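Local coordinates for putative outer membrane protein (LpxR) (Salmonella typhimurium, PDB 3FID) that probably removes the 3'-acyloxyacyl chain of lipid A as a lipopolysaccharide-modifying deacylase of the bacterial outer membrane, at residues D29-Y41 with F53-K67. Residues are numbered along the deposited sequence; the frame is centred on the assembly and turned at random.
With ZN (zinc ion), chain G; ZN (zinc ion), chain F; ZN (zinc ion), chain E; ZN (zinc ion), chain D.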
loop_
_atom_site.group_PDB
_atom_site.type_symbol
_atom_site.label_atom_id
_atom_site.label_comp_id
_atom_site.label_asym_id
_atom_site.label_seq_id
_atom_site.Cartn_x
_atom_site.Cartn_y
_atom_site.Cartn_z
ATOM N N ASP A 29 11.591 -1.708 -13.953
ATOM C CA ASP A 29 11.226 -2.248 -15.241
ATOM C C ASP A 29 9.957 -3.075 -15.126
ATOM O O ASP A 29 9.311 -3.329 -16.119
ATOM C CB ASP A 29 12.358 -3.124 -15.795
ATOM C CG ASP A 29 13.594 -2.307 -16.177
ATOM O OD1 ASP A 29 13.432 -1.177 -16.651
ATOM O OD2 ASP A 29 14.743 -2.763 -15.974
ATOM N N ARG A 30 9.621 -3.512 -13.918
ATOM C CA ARG A 30 8.376 -4.252 -13.708
ATOM C C ARG A 30 7.199 -3.305 -13.572
ATOM O O ARG A 30 7.373 -2.087 -13.420
ATOM C CB ARG A 30 8.484 -5.165 -12.486
ATOM C CG ARG A 30 9.376 -6.359 -12.834
ATOM C CD ARG A 30 9.079 -7.559 -12.054
ATOM N NE ARG A 30 7.711 -8.055 -12.159
ATOM C CZ ARG A 30 7.268 -8.938 -13.046
ATOM N NH1 ARG A 30 6.000 -9.322 -13.000
ATOM N NH2 ARG A 30 8.061 -9.443 -13.981
ATOM N N GLY A 31 5.997 -3.855 -13.633
ATOM C CA GLY A 31 4.835 -3.001 -13.546
ATOM C C GLY A 31 3.713 -3.568 -12.723
ATOM O O GLY A 31 2.593 -3.116 -12.894
ATOM N N ASP A 32 4.013 -4.504 -11.811
ATOM C CA ASP A 32 2.991 -5.278 -11.085
ATOM C C ASP A 32 1.868 -4.430 -10.466
ATOM O O ASP A 32 0.701 -4.778 -10.589
ATOM C CB ASP A 32 3.602 -6.125 -9.967
ATOM C CG ASP A 32 4.550 -7.181 -10.462
ATOM O OD1 ASP A 32 5.551 -6.855 -11.138
ATOM O OD2 ASP A 32 4.315 -8.350 -10.100
ATOM N N TYR A 33 2.237 -3.378 -9.733
ATOM C CA TYR A 33 1.257 -2.495 -9.095
ATOM C C TYR A 33 1.313 -1.192 -9.859
ATOM O O TYR A 33 2.275 -0.429 -9.761
ATOM C CB TYR A 33 1.622 -2.302 -7.626
ATOM C CG TYR A 33 0.754 -1.365 -6.827
ATOM C CD1 TYR A 33 1.295 -0.617 -5.768
ATOM C CD2 TYR A 33 -0.612 -1.255 -7.078
ATOM C CE1 TYR A 33 0.480 0.242 -4.981
ATOM C CE2 TYR A 33 -1.433 -0.401 -6.287
ATOM C CZ TYR A 33 -0.882 0.338 -5.258
ATOM O OH TYR A 33 -1.711 1.171 -4.499
ATOM N N THR A 34 0.303 -0.977 -10.689
ATOM C CA THR A 34 0.383 0.104 -11.664
ATOM C C THR A 34 -0.229 1.456 -11.196
ATOM O O THR A 34 0.283 2.528 -11.551
ATOM C CB THR A 34 -0.117 -0.334 -13.093
ATOM O OG1 THR A 34 0.293 0.645 -14.055
ATOM C CG2 THR A 34 -1.626 -0.519 -13.167
ATOM N N ALA A 35 -1.284 1.415 -10.394
ATOM C CA ALA A 35 -1.882 2.640 -9.896
ATOM C C ALA A 35 -2.605 2.398 -8.591
ATOM O O ALA A 35 -3.204 1.350 -8.376
ATOM C CB ALA A 35 -2.887 3.225 -10.947
ATOM N N GLY A 36 -2.601 3.413 -7.729
ATOM C CA GLY A 36 -3.467 3.397 -6.556
ATOM C C GLY A 36 -4.096 4.765 -6.347
ATOM O O GLY A 36 -3.461 5.799 -6.618
ATOM N N LEU A 37 -5.354 4.760 -5.914
ATOM C CA LEU A 37 -6.042 5.977 -5.420
ATOM C C LEU A 37 -6.688 5.625 -4.091
ATOM O O LEU A 37 -7.299 4.555 -3.956
ATOM C CB LEU A 37 -7.129 6.461 -6.386
ATOM C CG LEU A 37 -7.655 7.892 -6.050
ATOM C CD1 LEU A 37 -6.535 8.922 -5.832
ATOM C CD2 LEU A 37 -8.611 8.425 -7.132
ATOM N N PHE A 38 -6.565 6.527 -3.125
ATOM C CA PHE A 38 -7.053 6.289 -1.764
ATOM C C PHE A 38 -7.512 7.635 -1.197
ATOM O O PHE A 38 -6.824 8.641 -1.348
ATOM C CB PHE A 38 -5.900 5.667 -0.915
ATOM C CG PHE A 38 -6.168 5.591 0.575
ATOM C CD1 PHE A 38 -6.033 6.720 1.370
ATOM C CD2 PHE A 38 -6.465 4.365 1.192
ATOM C CE1 PHE A 38 -6.252 6.672 2.756
ATOM C CE2 PHE A 38 -6.684 4.282 2.598
ATOM C CZ PHE A 38 -6.581 5.464 3.377
ATOM N N LEU A 39 -8.682 7.634 -0.572
ATOM C CA LEU A 39 -9.199 8.801 0.148
ATOM C C LEU A 39 -9.612 8.287 1.507
ATOM O O LEU A 39 -10.301 7.253 1.621
ATOM C CB LEU A 39 -10.373 9.425 -0.625
ATOM C CG LEU A 39 -11.062 10.705 -0.127
ATOM C CD1 LEU A 39 -10.106 11.890 0.043
ATOM C CD2 LEU A 39 -12.215 11.097 -1.068
ATOM N N GLY A 40 -9.146 8.952 2.558
ATOM C CA GLY A 40 -9.410 8.448 3.902
ATOM C C GLY A 40 -9.648 9.568 4.909
ATOM O O GLY A 40 -9.235 10.700 4.706
ATOM N N TYR A 41 -10.346 9.223 5.987
ATOM C CA TYR A 41 -10.593 10.158 7.081
ATOM C C TYR A 41 -10.346 9.442 8.391
ATOM O O TYR A 41 -10.832 8.328 8.572
ATOM C CB TYR A 41 -12.041 10.666 7.052
ATOM C CG TYR A 41 -12.367 11.559 8.243
ATOM C CD1 TYR A 41 -13.245 11.132 9.257
ATOM C CD2 TYR A 41 -11.767 12.808 8.360
ATOM C CE1 TYR A 41 -13.518 11.960 10.342
ATOM C CE2 TYR A 41 -12.013 13.620 9.437
ATOM C CZ TYR A 41 -12.898 13.201 10.413
ATOM O OH TYR A 41 -13.139 14.071 11.439
ATOM N N PHE A 53 -11.948 5.827 8.191
ATOM C CA PHE A 53 -12.774 5.337 7.095
ATOM C C PHE A 53 -11.989 5.610 5.814
ATOM O O PHE A 53 -11.324 6.635 5.713
ATOM C CB PHE A 53 -14.091 6.119 7.030
ATOM C CG PHE A 53 -14.848 5.953 5.726
ATOM C CD1 PHE A 53 -15.541 4.768 5.449
ATOM C CD2 PHE A 53 -14.855 6.980 4.765
ATOM C CE1 PHE A 53 -16.259 4.621 4.236
ATOM C CE2 PHE A 53 -15.550 6.841 3.545
ATOM C CZ PHE A 53 -16.259 5.682 3.288
ATOM N N HIS A 54 -12.126 4.739 4.816
ATOM C CA HIS A 54 -11.474 4.977 3.538
ATOM C C HIS A 54 -12.212 4.292 2.402
ATOM O O HIS A 54 -13.001 3.384 2.632
ATOM C CB HIS A 54 -10.035 4.463 3.561
ATOM C CG HIS A 54 -9.934 2.970 3.469
ATOM N ND1 HIS A 54 -10.129 2.143 4.553
ATOM C CD2 HIS A 54 -9.688 2.159 2.412
ATOM C CE1 HIS A 54 -9.999 0.882 4.168
ATOM N NE2 HIS A 54 -9.713 0.865 2.875
ATOM N N ILE A 55 -11.966 4.793 1.195
ATOM C CA ILE A 55 -12.339 4.123 -0.053
ATOM C C ILE A 55 -11.058 4.129 -0.906
ATOM O O ILE A 55 -10.270 5.086 -0.857
ATOM C CB ILE A 55 -13.512 4.849 -0.768
ATOM C CG1 ILE A 55 -13.793 4.245 -2.158
ATOM C CG2 ILE A 55 -13.218 6.330 -0.927
ATOM C CD1 ILE A 55 -14.847 3.072 -2.182
ATOM N N ALA A 56 -10.845 3.061 -1.680
ATOM C CA ALA A 56 -9.625 2.980 -2.477
ATOM C C ALA A 56 -9.799 2.069 -3.695
ATOM O O ALA A 56 -10.677 1.196 -3.699
ATOM C CB ALA A 56 -8.472 2.488 -1.599
ATOM N N GLN A 57 -8.970 2.301 -4.703
ATOM C CA GLN A 57 -8.889 1.417 -5.876
ATOM C C GLN A 57 -7.419 1.183 -6.208
ATOM O O GLN A 57 -6.642 2.128 -6.378
ATOM C CB GLN A 57 -9.602 2.021 -7.092
ATOM C CG GLN A 57 -9.792 0.991 -8.255
ATOM C CD GLN A 57 -9.888 1.630 -9.624
ATOM O OE1 GLN A 57 -9.148 2.560 -9.948
ATOM N NE2 GLN A 57 -10.814 1.136 -10.435
ATOM N N ASP A 58 -7.037 -0.083 -6.278
ATOM C CA ASP A 58 -5.684 -0.445 -6.674
ATOM C C ASP A 58 -5.731 -1.321 -7.912
ATOM O O ASP A 58 -6.607 -2.173 -8.013
ATOM C CB ASP A 58 -5.039 -1.184 -5.527
ATOM C CG ASP A 58 -4.870 -0.288 -4.331
ATOM O OD1 ASP A 58 -4.193 0.759 -4.504
ATOM O OD2 ASP A 58 -5.447 -0.621 -3.280
ATOM N N ILE A 59 -4.810 -1.064 -8.846
ATOM C CA ILE A 59 -4.803 -1.676 -10.182
ATOM C C ILE A 59 -3.455 -2.393 -10.358
ATOM O O ILE A 59 -2.394 -1.819 -10.041
ATOM C CB ILE A 59 -4.987 -0.604 -11.267
ATOM C CG1 ILE A 59 -6.270 0.219 -10.993
ATOM C CG2 ILE A 59 -5.041 -1.247 -12.721
ATOM C CD1 ILE A 59 -6.531 1.296 -12.064
ATOM N N TYR A 60 -3.532 -3.643 -10.832
ATOM C CA TYR A 60 -2.390 -4.552 -10.966
ATOM C C TYR A 60 -2.297 -4.977 -12.420
ATOM O O TYR A 60 -3.319 -5.049 -13.110
ATOM C CB TYR A 60 -2.532 -5.784 -10.042
ATOM C CG TYR A 60 -2.602 -5.322 -8.600
ATOM C CD1 TYR A 60 -1.441 -4.975 -7.919
ATOM C CD2 TYR A 60 -3.829 -5.155 -7.951
ATOM C CE1 TYR A 60 -1.482 -4.479 -6.601
ATOM C CE2 TYR A 60 -3.884 -4.672 -6.628
ATOM C CZ TYR A 60 -2.702 -4.334 -5.975
ATOM O OH TYR A 60 -2.715 -3.846 -4.681
ATOM N N SER A 61 -1.067 -5.232 -12.866
ATOM C CA SER A 61 -0.760 -5.254 -14.323
ATOM C C SER A 61 0.318 -6.312 -14.626
ATOM O O SER A 61 1.188 -6.568 -13.774
ATOM C CB SER A 61 -0.267 -3.865 -14.765
ATOM O OG SER A 61 0.049 -3.845 -16.170
ATOM N N PRO A 62 0.271 -6.933 -15.845
ATOM C CA PRO A 62 1.449 -7.665 -16.352
ATOM C C PRO A 62 2.608 -6.674 -16.565
ATOM O O PRO A 62 2.390 -5.452 -16.567
ATOM C CB PRO A 62 1.007 -8.211 -17.731
ATOM C CG PRO A 62 -0.377 -7.792 -17.951
ATOM C CD PRO A 62 -0.858 -6.941 -16.786
ATOM N N SER A 63 3.804 -7.190 -16.792
ATOM C CA SER A 63 4.989 -6.338 -16.878
ATOM C C SER A 63 5.549 -6.334 -18.289
ATOM O O SER A 63 5.322 -7.290 -19.053
ATOM C CB SER A 63 6.063 -6.798 -15.876
ATOM O OG SER A 63 5.660 -6.538 -14.536
ATOM N N GLY A 64 6.256 -5.259 -18.628
ATOM C CA GLY A 64 6.958 -5.146 -19.904
ATOM C C GLY A 64 6.103 -5.343 -21.149
ATOM O O GLY A 64 5.047 -4.717 -21.319
ATOM N N ALA A 65 6.568 -6.231 -22.020
ATOM C CA ALA A 65 5.909 -6.452 -23.305
ATOM C C ALA A 65 4.567 -7.172 -23.130
ATOM O O ALA A 65 3.690 -7.038 -23.987
ATOM C CB ALA A 65 6.835 -7.212 -24.253
ATOM N N ASN A 66 4.381 -7.892 -22.013
ATOM C CA ASN A 66 3.103 -8.561 -21.756
ATOM C C ASN A 66 1.924 -7.577 -21.665
ATOM O O ASN A 66 0.794 -7.973 -21.905
ATOM C CB ASN A 66 3.157 -9.479 -20.518
ATOM C CG ASN A 66 4.097 -10.651 -20.702
ATOM O OD1 ASN A 66 4.331 -11.100 -21.819
ATOM N ND2 ASN A 66 4.607 -11.173 -19.614
ATOM N N LYS A 67 2.209 -6.304 -21.351
ATOM C CA LYS A 67 1.158 -5.279 -21.190
ATOM C C LYS A 67 0.354 -5.050 -22.475
ATOM O O LYS A 67 -0.829 -4.661 -22.428
ATOM C CB LYS A 67 1.775 -3.944 -20.758
ATOM C CG LYS A 67 2.125 -3.852 -19.288
ATOM C CD LYS A 67 2.612 -2.441 -18.967
ATOM C CE LYS A 67 2.966 -2.259 -17.490
ATOM N NZ LYS A 67 3.677 -0.943 -17.286
HETATM ZN ZN ZN G . 1.069 2.163 -13.680
HETATM ZN ZN ZN F . 16.222 -1.617 -16.235
HETATM ZN ZN ZN E . -9.139 -0.950 2.090
HETATM ZN ZN ZN D . -12.246 14.410 13.527
HETATM O O HOH W 1 6.683 -3.122 -16.890
HETATM O O HOH W 2 2.629 -0.873 -14.678
HETATM O O HOH W 3 -0.403 -1.155 -16.619
HETATM O O HOH W 4 -7.048 -1.519 2.755
#
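Strands 33-41 and 53-60 pair antiparallel, their axes 4.6 Å apart at the closest and 172° between their directions, with two-way backbone bonds linking L37 to Q57, L39 to I55 and Y41 to F53. The ladder slips by one residue at a classic beta bulge: T34 and A35 both face I59, whose O accepts a 2.9 Å bond from T34 N and a weak one from A35 N. Y33, F38, H54, A56, D58 and Y60 line the barrel interior. With CG anti to the backbone N (chi1 177°), the Y33 ring lies along the strand and delivers OH to D58 OD1 at 2.5 Å, from above the carboxylate plane. That oxygen also meets R205 in a salt bridge, so both Y33 and R205 hold this buried oxygen. The Y60 ring runs nearly parallel to that of Y33 but slid aside, CE1 coming 3.4 Å from Y33 CD2. F38 and H54 are offset in the same way, F38 CE2 reaching H54 CB at 3.5 Å, while H54 NE2 binds a zinc ion together with H84 and D104. L37, L39, F53 and I55 occupy the outer face, consistent with a lipid-facing wall. Past the bulge, S63 OG accepts a bond from G31 N at 2.9 Å (161° at the hydrogen) and sits over one face of the R30 guanidinium, which is salt-bridged to D32. T34 binds another zinc ion through O and OG1, with D10 among its other ligands. This beta hairpin belongs to the outer-membrane barrel, strand 2-9 pairing with 33-44 and strand 80-94 with 49-60.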